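Local structure of 401aa long hypothetical glucose-1-phosphate thymidylyltransferase (Sulfolobus tokodaii, 2GGO) at residues A330-V341 / G351-I359; T18-V26 / N57-L65. The protein catalyses sugar-1-phosphate nucleotidyl transfer and probably amino-sugar acetylation, as a bifunctional enzyme of UDP-GlcNAc and UDP-GalNAc synthesis. One frame throughout, in Å; residues are numbered along the deposited sequence.

Interaction 1 (A330-V341 / G351-I359)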
loop_
_atom_site.group_PDB
_atom_site.type_symbol
_atom_site.label_atom_id
_atom_site.label_comp_id
_atom_site.label_asym_id
_atom_site.label_seq_id
_atom_site.Cartn_x
_atom_site.Cartn_y
_atom_site.Cartn_z
ATOM N N ALA A 330 -9.324 12.297 -16.066
ATOM C CA ALA A 330 -10.730 12.112 -15.950
ATOM C C ALA A 330 -10.967 11.136 -14.798
ATOM O O ALA A 330 -10.248 10.164 -14.698
ATOM C CB ALA A 330 -11.179 11.487 -17.182
ATOM N N ASN A 331 -11.981 11.350 -13.964
ATOM C CA ASN A 331 -12.243 10.389 -12.894
ATOM C C ASN A 331 -13.628 9.755 -12.947
ATOM O O ASN A 331 -14.038 9.099 -11.983
ATOM C CB ASN A 331 -12.004 10.986 -11.516
ATOM C CG ASN A 331 -12.646 12.271 -11.341
ATOM O OD1 ASN A 331 -13.151 12.861 -12.289
ATOM N ND2 ASN A 331 -12.603 12.771 -10.132
ATOM N N LEU A 332 -14.323 9.910 -14.066
ATOM C CA LEU A 332 -15.696 9.431 -14.235
ATOM C C LEU A 332 -15.945 8.969 -15.677
ATOM O O LEU A 332 -15.649 9.728 -16.592
ATOM C CB LEU A 332 -16.623 10.570 -13.891
ATOM C CG LEU A 332 -18.134 10.447 -13.746
ATOM C CD1 LEU A 332 -18.423 9.809 -12.392
ATOM C CD2 LEU A 332 -18.625 11.823 -13.777
ATOM N N ARG A 333 -16.502 7.759 -15.873
ATOM C CA ARG A 333 -16.818 7.232 -17.231
ATOM C C ARG A 333 -18.062 7.942 -17.797
ATOM O O ARG A 333 -18.924 8.413 -17.016
ATOM C CB ARG A 333 -17.102 5.718 -17.235
ATOM C CG ARG A 333 -16.004 4.765 -16.759
ATOM C CD ARG A 333 -16.414 3.291 -17.094
ATOM N NE ARG A 333 -16.646 3.122 -18.540
ATOM C CZ ARG A 333 -15.706 2.885 -19.469
ATOM N NH1 ARG A 333 -14.425 2.745 -19.125
ATOM N NH2 ARG A 333 -16.045 2.785 -20.762
ATOM N N PHE A 334 -18.185 7.985 -19.138
ATOM C CA PHE A 334 -19.321 8.747 -19.718
ATOM C C PHE A 334 -20.626 8.180 -19.193
ATOM O O PHE A 334 -21.613 8.907 -19.047
ATOM C CB PHE A 334 -19.256 9.030 -21.246
ATOM C CG PHE A 334 -18.979 7.824 -22.114
ATOM C CD1 PHE A 334 -20.018 7.229 -22.869
ATOM C CD2 PHE A 334 -17.678 7.287 -22.226
ATOM C CE1 PHE A 334 -19.773 6.085 -23.720
ATOM C CE2 PHE A 334 -17.424 6.142 -23.054
ATOM C CZ PHE A 334 -18.483 5.549 -23.807
ATOM N N ASP A 335 -20.555 6.924 -18.738
ATOM C CA ASP A 335 -21.711 6.159 -18.254
ATOM C C ASP A 335 -21.748 5.911 -16.757
ATOM O O ASP A 335 -22.517 5.090 -16.296
ATOM C CB ASP A 335 -21.758 4.804 -18.971
ATOM C CG ASP A 335 -20.492 3.997 -18.765
ATOM O OD1 ASP A 335 -20.189 3.651 -17.577
ATOM O OD2 ASP A 335 -19.809 3.732 -19.795
ATOM N N GLU A 336 -20.858 6.567 -16.024
ATOM C CA GLU A 336 -20.923 6.733 -14.554
ATOM C C GLU A 336 -21.042 5.479 -13.643
ATOM O O GLU A 336 -21.303 5.582 -12.439
ATOM C CB GLU A 336 -21.893 7.882 -14.230
ATOM C CG GLU A 336 -21.904 8.892 -15.445
ATOM C CD GLU A 336 -22.595 10.246 -15.231
ATOM O OE1 GLU A 336 -22.800 10.697 -14.061
ATOM O OE2 GLU A 336 -22.904 10.869 -16.285
ATOM N N LYS A 337 -20.764 4.307 -14.214
ATOM C CA LYS A 337 -20.601 3.063 -13.430
ATOM C C LYS A 337 -19.130 2.821 -12.963
ATOM O O LYS A 337 -18.207 3.523 -13.393
ATOM C CB LYS A 337 -21.061 1.840 -14.247
ATOM C CG LYS A 337 -21.941 2.101 -15.496
ATOM C CD LYS A 337 -21.498 1.162 -16.653
ATOM C CE LYS A 337 -22.364 1.249 -17.929
ATOM N NZ LYS A 337 -23.586 0.402 -17.885
ATOM N N GLU A 338 -18.925 1.809 -12.119
ATOM C CA GLU A 338 -17.604 1.452 -11.590
ATOM C C GLU A 338 -16.502 1.450 -12.609
ATOM O O GLU A 338 -16.616 0.893 -13.714
ATOM C CB GLU A 338 -17.626 0.095 -10.904
ATOM C CG GLU A 338 -18.592 0.047 -9.728
ATOM C CD GLU A 338 -18.421 -1.199 -8.844
ATOM O OE1 GLU A 338 -17.941 -2.253 -9.354
ATOM O OE2 GLU A 338 -18.799 -1.122 -7.634
ATOM N N VAL A 339 -15.411 2.091 -12.211
ATOM C CA VAL A 339 -14.218 2.135 -13.045
ATOM C C VAL A 339 -13.448 0.819 -12.922
ATOM O O VAL A 339 -13.091 0.412 -11.827
ATOM C CB VAL A 339 -13.336 3.415 -12.724
ATOM C CG1 VAL A 339 -12.091 3.462 -13.622
ATOM C CG2 VAL A 339 -14.153 4.650 -12.961
ATOM N N LYS A 340 -13.198 0.190 -14.067
ATOM C CA LYS A 340 -12.351 -0.990 -14.183
ATOM C C LYS A 340 -10.868 -0.610 -14.355
ATOM O O LYS A 340 -10.540 0.457 -14.900
ATOM C CB LYS A 340 -12.782 -1.839 -15.376
ATOM C CG LYS A 340 -14.304 -2.119 -15.524
ATOM C CD LYS A 340 -14.740 -3.345 -14.685
ATOM C CE LYS A 340 -15.911 -4.119 -15.271
ATOM N NZ LYS A 340 -15.415 -4.893 -16.437
ATOM N N VAL A 341 -9.996 -1.513 -13.895
ATOM C CA VAL A 341 -8.542 -1.373 -13.940
ATOM C C VAL A 341 -7.965 -2.736 -14.326
ATOM O O VAL A 341 -8.442 -3.764 -13.853
ATOM C CB VAL A 341 -8.004 -0.897 -12.557
ATOM C CG1 VAL A 341 -6.512 -0.631 -12.594
ATOM C CG2 VAL A 341 -8.761 0.325 -12.073
ATOM N N GLY A 351 -14.488 -0.906 -7.610
ATOM C CA GLY A 351 -15.516 -0.563 -6.633
ATOM C C GLY A 351 -15.800 0.923 -6.553
ATOM O O GLY A 351 -16.637 1.346 -5.759
ATOM N N ARG A 352 -15.132 1.726 -7.389
ATOM C CA ARG A 352 -15.254 3.168 -7.288
ATOM C C ARG A 352 -15.882 3.725 -8.547
ATOM O O ARG A 352 -15.530 3.348 -9.654
ATOM C CB ARG A 352 -13.916 3.820 -7.001
ATOM C CG ARG A 352 -13.274 3.417 -5.671
ATOM C CD ARG A 352 -11.819 3.862 -5.640
ATOM N NE ARG A 352 -11.682 5.317 -5.805
ATOM C CZ ARG A 352 -11.352 6.193 -4.854
ATOM N NH1 ARG A 352 -11.101 5.797 -3.604
ATOM N NH2 ARG A 352 -11.291 7.495 -5.154
ATOM N N ARG A 353 -16.842 4.603 -8.326
ATOM C CA ARG A 353 -17.582 5.270 -9.375
ATOM C C ARG A 353 -16.678 6.370 -9.916
ATOM O O ARG A 353 -16.662 6.615 -11.131
ATOM C CB ARG A 353 -18.876 5.891 -8.799
ATOM C CG ARG A 353 -19.908 6.373 -9.877
ATOM C CD ARG A 353 -20.716 7.642 -9.443
ATOM N NE ARG A 353 -21.431 8.219 -10.585
ATOM C CZ ARG A 353 -21.705 9.517 -10.760
ATOM N NH1 ARG A 353 -21.326 10.423 -9.853
ATOM N NH2 ARG A 353 -22.366 9.904 -11.863
ATOM N N LYS A 354 -15.970 7.018 -8.989
ATOM C CA LYS A 354 -14.860 7.995 -9.274
ATOM C C LYS A 354 -13.425 7.443 -9.032
ATOM O O LYS A 354 -12.983 7.136 -7.891
ATOM C CB LYS A 354 -15.030 9.278 -8.477
ATOM C CG LYS A 354 -16.297 10.070 -8.847
ATOM C CD LYS A 354 -15.948 11.533 -8.898
ATOM C CE LYS A 354 -16.874 12.309 -9.784
ATOM N NZ LYS A 354 -17.871 12.879 -8.849
ATOM N N LEU A 355 -12.691 7.320 -10.118
ATOM C CA LEU A 355 -11.344 6.825 -10.044
ATOM C C LEU A 355 -10.607 7.419 -11.239
ATOM O O LEU A 355 -11.069 7.331 -12.349
ATOM C CB LEU A 355 -11.319 5.293 -10.090
ATOM C CG LEU A 355 -9.883 4.725 -10.005
ATOM C CD1 LEU A 355 -9.265 5.124 -8.644
ATOM C CD2 LEU A 355 -9.932 3.248 -10.167
ATOM N N GLY A 356 -9.508 8.105 -10.981
ATOM C CA GLY A 356 -8.686 8.598 -12.055
ATOM C C GLY A 356 -7.602 7.610 -12.367
ATOM O O GLY A 356 -7.883 6.447 -12.727
ATOM N N ALA A 357 -6.373 8.092 -12.320
ATOM C CA ALA A 357 -5.282 7.396 -12.939
ATOM C C ALA A 357 -4.193 6.916 -11.994
ATOM O O ALA A 357 -4.051 7.445 -10.924
ATOM C CB ALA A 357 -4.716 8.265 -14.108
ATOM N N PHE A 358 -3.410 5.913 -12.433
ATOM C CA PHE A 358 -2.221 5.451 -11.708
ATOM C C PHE A 358 -0.923 5.675 -12.517
ATOM O O PHE A 358 -0.696 5.044 -13.538
ATOM C CB PHE A 358 -2.429 3.988 -11.356
ATOM C CG PHE A 358 -3.714 3.746 -10.626
ATOM C CD1 PHE A 358 -3.852 4.156 -9.329
ATOM C CD2 PHE A 358 -4.799 3.130 -11.237
ATOM C CE1 PHE A 358 -5.017 3.964 -8.628
ATOM C CE2 PHE A 358 -5.951 2.913 -10.518
ATOM C CZ PHE A 358 -6.054 3.331 -9.204
ATOM N N ILE A 359 -0.126 6.626 -12.034
ATOM C CA ILE A 359 1.039 7.152 -12.771
ATOM C C ILE A 359 2.383 6.724 -12.130
ATOM O O ILE A 359 2.683 7.114 -10.982
ATOM C CB ILE A 359 0.991 8.666 -12.798
ATOM C CG1 ILE A 359 -0.407 9.216 -13.172
ATOM C CG2 ILE A 359 2.153 9.254 -13.635
ATOM C CD1 ILE A 359 -0.895 9.135 -14.644
#

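Interaction 2 (T18-V26 / N57-L65)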
loop_
_atom_site.group_PDB
_atom_site.type_symbol
_atom_site.label_atom_id
_atom_site.label_comp_id
_atom_site.label_asym_id
_atom_site.label_seq_id
_atom_site.Cartn_x
_atom_site.Cartn_y
_atom_site.Cartn_z
ATOM N N THR A 18 4.953 0.073 -8.392
ATOM C CA THR A 18 6.050 -0.879 -8.106
ATOM C C THR A 18 7.080 -1.024 -9.223
ATOM O O THR A 18 8.000 -1.846 -9.131
ATOM C CB THR A 18 5.535 -2.299 -7.729
ATOM O OG1 THR A 18 4.586 -2.719 -8.708
ATOM C CG2 THR A 18 4.887 -2.271 -6.388
ATOM N N HIS A 19 6.964 -0.222 -10.275
ATOM C CA HIS A 19 7.983 -0.221 -11.268
ATOM C C HIS A 19 9.279 0.346 -10.745
ATOM O O HIS A 19 10.343 0.042 -11.279
ATOM C CB HIS A 19 7.528 0.629 -12.449
ATOM C CG HIS A 19 6.512 -0.028 -13.300
ATOM N ND1 HIS A 19 5.818 0.664 -14.265
ATOM C CD2 HIS A 19 6.094 -1.314 -13.383
ATOM C CE1 HIS A 19 5.029 -0.175 -14.919
ATOM N NE2 HIS A 19 5.156 -1.370 -14.386
ATOM N N THR A 20 9.211 1.215 -9.737
ATOM C CA THR A 20 10.408 1.858 -9.267
ATOM C C THR A 20 10.711 1.658 -7.761
ATOM O O THR A 20 11.770 2.075 -7.283
ATOM C CB THR A 20 10.355 3.341 -9.516
ATOM O OG1 THR A 20 9.227 3.832 -8.816
ATOM C CG2 THR A 20 10.221 3.644 -11.049
ATOM N N ARG A 21 9.805 1.052 -7.007
ATOM C CA ARG A 21 10.020 0.850 -5.559
ATOM C C ARG A 21 9.301 -0.453 -5.167
ATOM O O ARG A 21 8.348 -0.842 -5.848
ATOM C CB ARG A 21 9.532 2.064 -4.751
ATOM C CG ARG A 21 8.063 2.032 -4.364
ATOM C CD ARG A 21 7.736 3.157 -3.389
ATOM N NE ARG A 21 7.734 4.456 -4.080
ATOM C CZ ARG A 21 7.915 5.633 -3.505
ATOM N NH1 ARG A 21 8.090 5.737 -2.198
ATOM N NH2 ARG A 21 7.908 6.731 -4.245
ATOM N N PRO A 22 9.817 -1.212 -4.161
ATOM C CA PRO A 22 9.108 -2.428 -3.694
ATOM C C PRO A 22 7.863 -2.024 -2.966
ATOM O O PRO A 22 7.844 -0.941 -2.404
ATOM C CB PRO A 22 10.117 -3.110 -2.727
ATOM C CG PRO A 22 11.417 -2.398 -2.922
ATOM C CD PRO A 22 11.105 -1.023 -3.476
ATOM N N LYS A 23 6.800 -2.818 -2.981
ATOM C CA LYS A 23 5.587 -2.327 -2.276
ATOM C C LYS A 23 5.759 -1.921 -0.830
ATOM O O LYS A 23 4.952 -1.154 -0.319
ATOM C CB LYS A 23 4.415 -3.286 -2.345
ATOM C CG LYS A 23 4.802 -4.653 -2.827
ATOM C CD LYS A 23 4.254 -5.729 -1.879
ATOM C CE LYS A 23 4.927 -7.097 -2.161
ATOM N NZ LYS A 23 3.969 -8.248 -1.996
ATOM N N ALA A 24 6.791 -2.453 -0.165
ATOM C CA ALA A 24 7.026 -2.176 1.258
ATOM C C ALA A 24 7.300 -0.712 1.436
ATOM O O ALA A 24 7.153 -0.167 2.532
ATOM C CB ALA A 24 8.232 -2.992 1.740
ATOM N N PHE A 25 7.694 -0.058 0.346
ATOM C CA PHE A 25 8.039 1.383 0.401
ATOM C C PHE A 25 6.950 2.360 -0.096
ATOM O O PHE A 25 7.186 3.526 -0.175
ATOM C CB PHE A 25 9.394 1.633 -0.255
ATOM C CG PHE A 25 10.519 1.054 0.523
ATOM C CD1 PHE A 25 11.032 1.746 1.631
ATOM C CD2 PHE A 25 11.024 -0.192 0.204
ATOM C CE1 PHE A 25 12.046 1.197 2.394
ATOM C CE2 PHE A 25 12.030 -0.756 0.966
ATOM C CZ PHE A 25 12.547 -0.053 2.062
ATOM N N VAL A 26 5.779 1.853 -0.422
ATOM C CA VAL A 26 4.603 2.683 -0.726
ATOM C C VAL A 26 4.416 3.648 0.445
ATOM O O VAL A 26 4.377 3.174 1.598
ATOM C CB VAL A 26 3.351 1.802 -0.906
ATOM C CG1 VAL A 26 2.056 2.604 -0.777
ATOM C CG2 VAL A 26 3.358 1.142 -2.241
ATOM N N ASN A 57 15.402 -6.972 -5.249
ATOM C CA ASN A 57 15.104 -5.872 -4.306
ATOM C C ASN A 57 16.057 -5.743 -3.104
ATOM O O ASN A 57 15.977 -4.785 -2.337
ATOM C CB ASN A 57 13.628 -5.919 -3.859
ATOM C CG ASN A 57 12.641 -5.759 -5.025
ATOM O OD1 ASN A 57 13.002 -5.299 -6.112
ATOM N ND2 ASN A 57 11.383 -6.151 -4.799
ATOM N N LYS A 58 16.965 -6.699 -2.969
ATOM C CA LYS A 58 17.947 -6.748 -1.868
ATOM C C LYS A 58 18.707 -5.442 -1.608
ATOM O O LYS A 58 18.926 -5.058 -0.463
ATOM C CB LYS A 58 18.941 -7.893 -2.144
ATOM C CG LYS A 58 20.239 -7.867 -1.350
ATOM C CD LYS A 58 21.437 -8.415 -2.199
ATOM C CE LYS A 58 21.675 -7.664 -3.571
ATOM N NZ LYS A 58 22.536 -6.417 -3.536
ATOM N N GLU A 59 19.128 -4.787 -2.683
ATOM C CA GLU A 59 19.986 -3.604 -2.595
ATOM C C GLU A 59 19.228 -2.393 -2.059
ATOM O O GLU A 59 19.752 -1.619 -1.238
ATOM C CB GLU A 59 20.547 -3.253 -3.980
ATOM C CG GLU A 59 21.492 -2.023 -3.967
ATOM C CD GLU A 59 21.064 -0.867 -4.914
ATOM O OE1 GLU A 59 21.957 -0.315 -5.597
ATOM O OE2 GLU A 59 19.863 -0.484 -4.958
ATOM N N TYR A 60 18.008 -2.237 -2.586
ATOM C CA TYR A 60 17.086 -1.172 -2.219
ATOM C C TYR A 60 16.795 -1.142 -0.699
ATOM O O TYR A 60 16.917 -0.088 -0.047
ATOM C CB TYR A 60 15.786 -1.336 -3.035
ATOM C CG TYR A 60 14.906 -0.101 -3.042
ATOM C CD1 TYR A 60 14.889 0.767 -4.122
ATOM C CD2 TYR A 60 14.124 0.214 -1.943
ATOM C CE1 TYR A 60 14.099 1.898 -4.105
ATOM C CE2 TYR A 60 13.350 1.329 -1.920
ATOM C CZ TYR A 60 13.324 2.168 -2.998
ATOM O OH TYR A 60 12.517 3.281 -2.918
ATOM N N PHE A 61 16.419 -2.305 -0.161
ATOM C CA PHE A 61 16.124 -2.457 1.266
ATOM C C PHE A 61 17.321 -2.137 2.129
ATOM O O PHE A 61 17.234 -1.358 3.062
ATOM C CB PHE A 61 15.605 -3.865 1.569
ATOM C CG PHE A 61 14.180 -4.106 1.147
ATOM C CD1 PHE A 61 13.141 -3.978 2.063
ATOM C CD2 PHE A 61 13.877 -4.472 -0.167
ATOM C CE1 PHE A 61 11.816 -4.211 1.696
ATOM C CE2 PHE A 61 12.559 -4.737 -0.558
ATOM C CZ PHE A 61 11.521 -4.590 0.360
ATOM N N GLU A 62 18.456 -2.736 1.798
ATOM C CA GLU A 62 19.691 -2.465 2.513
ATOM C C GLU A 62 19.966 -0.977 2.550
ATOM O O GLU A 62 20.309 -0.445 3.589
ATOM C CB GLU A 62 20.865 -3.248 1.922
ATOM C CG GLU A 62 21.488 -4.245 2.901
ATOM C CD GLU A 62 22.000 -5.542 2.232
ATOM O OE1 GLU A 62 21.853 -5.697 0.985
ATOM O OE2 GLU A 62 22.542 -6.419 2.965
ATOM N N LYS A 63 19.783 -0.296 1.425
ATOM C CA LYS A 63 20.096 1.129 1.339
ATOM C C LYS A 63 19.195 2.003 2.196
ATOM O O LYS A 63 19.670 2.970 2.781
ATOM C CB LYS A 63 20.097 1.589 -0.124
ATOM C CG LYS A 63 21.435 1.284 -0.788
ATOM C CD LYS A 63 21.366 1.143 -2.317
ATOM C CE LYS A 63 22.784 1.229 -2.939
ATOM N NZ LYS A 63 23.300 2.644 -3.090
ATOM N N LYS A 64 17.908 1.635 2.282
ATOM C CA LYS A 64 16.881 2.420 2.985
ATOM C C LYS A 64 16.692 2.085 4.484
ATOM O O LYS A 64 16.427 2.974 5.289
ATOM C CB LYS A 64 15.549 2.329 2.233
ATOM C CG LYS A 64 15.502 3.074 0.906
ATOM C CD LYS A 64 15.151 4.553 1.078
ATOM C CE LYS A 64 13.658 4.813 0.833
ATOM N NZ LYS A 64 13.027 5.674 1.925
ATOM N N LEU A 65 16.840 0.825 4.869
ATOM C CA LEU A 65 16.496 0.421 6.231
ATOM C C LEU A 65 17.697 0.323 7.150
ATOM O O LEU A 65 18.504 -0.603 7.005
ATOM C CB LEU A 65 15.746 -0.912 6.204
ATOM C CG LEU A 65 14.391 -0.888 5.492
ATOM C CD1 LEU A 65 13.818 -2.254 5.434
ATOM C CD2 LEU A 65 13.478 0.034 6.207
#

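Interaction 1 (A330-V341 / G351-I359)
V339 N donates to R352 O at 2.9 Å in an almost straight bond (176° at the hydrogen), entering nearly in line with the carbonyl. At the other end of the contact L355 N reaches N331 O, also at 2.9 Å but more bent (142°) and tilted from the carbonyl plane; the CA-H of K354 leans on the same oxygen. Between the two, R353 NE meets E336 O at 3.2 Å, the acceptor lying in the guanidinium plane and offering a lone pair. A first torsion of -168° swings R353 CG opposite its own N, and a bend at chi2 then lays the chain along E336. Their charged ends form a salt bridge through E336 OE1 and R353 NH2, but the modelled positions are too close and therefore doubtful. R352 braces its own segment, gripping K354 O side-on with NE at 3.1 Å and NH2 at 3.2 Å, one from each face of the carbonyl plane; NH2 also pairs with D314, whose carboxylate accepts from N331 ND2 as well. The segments are the outgoing and returning limbs of an excursion from the hexapeptide-repeat domain, a left-handed parallel beta-helix: the chain leaves after strand 328-329, turns through R333-E336, forms the hairpin of strands 340-343 and 346-349, and the second limb runs back into the beta-helix at strand 358-359. L332 CD1 sits over the middle of one face of the R353 guanidinium, 3.7 Å from CZ. Deeper in, V339 CB packs on L355 CB at 3.8 Å, and the V341 side chain crosses that of L355 at about a right angle, CG2 touching CD2 at 3.7 Å. The same V341 methyl approaches the edge of the F358 ring near CE2, and both V341 and F358 then rest against W213 of helix 212-225.

Interaction 2 (T18-V26 / N57-L65)
F25 lies with one ring face under the edge of Y60, CD2 to CE2 3.5 Å, and turns its own edge to the face of F61. Both are T-shaped pairs with planes about 60° apart; the ring centroids are 5.1 Å apart for F25 and Y60 and 5.0 Å for F25 and F61. In the second pair the touching atoms are F25 CE2 and F61 CE1, near the rim of the F61 ring. Y60, its CG turned away from the backbone N (chi1 -164°), presents a face to P22, whose CD makes a CH-pi contact 3.7 Å from the Y60 ring centroid and close to the normal. P22 CG meanwhile reaches F61 CE2 at 3.5 Å, which wedges the proline against both rings. K64 CB and L65 CG also touch F25, the leucine at the ring's edge, and I34 of helix 33-43 packs on it as well. With an alanine here in place of Y60, P22 would probably lose the aromatic face it rests on, and the F25 ring, uncovered on that side, would be freer to turn. Behind the cluster R21 NH1 bonds to F25 O, above the carbonyl plane, while NH2 bridges to E302 and E319 of the beta-helix. The aromatic cluster seats P22, A24 and F25, at the end of the nucleotidyltransferase signature region, on helix 58-64 of the Rossmann-like GT-A fold, beside the probable nucleotide-binding loop.

How the interactions relate
Interactions 1 and 2 sit on opposite sides of the chain's centre, their own centres 29 Å apart and their nearest atoms about 7 Å apart without touching. Each nonetheless comes near the loop of A8-R13 that probably binds the nucleoside triphosphate: the N57 side chain of interaction 2 is about 6 Å from G9, and that of V341 in interaction 1 is about 9 Å from the R13 side chain. Both also border the coil of the beta-helix that holds strand 376-377. V341 and F358 touch K376 of that strand, while T20 of interaction 2 packs on A379 just beyond it, where its loop neighbour H19 bonds to the backbone N.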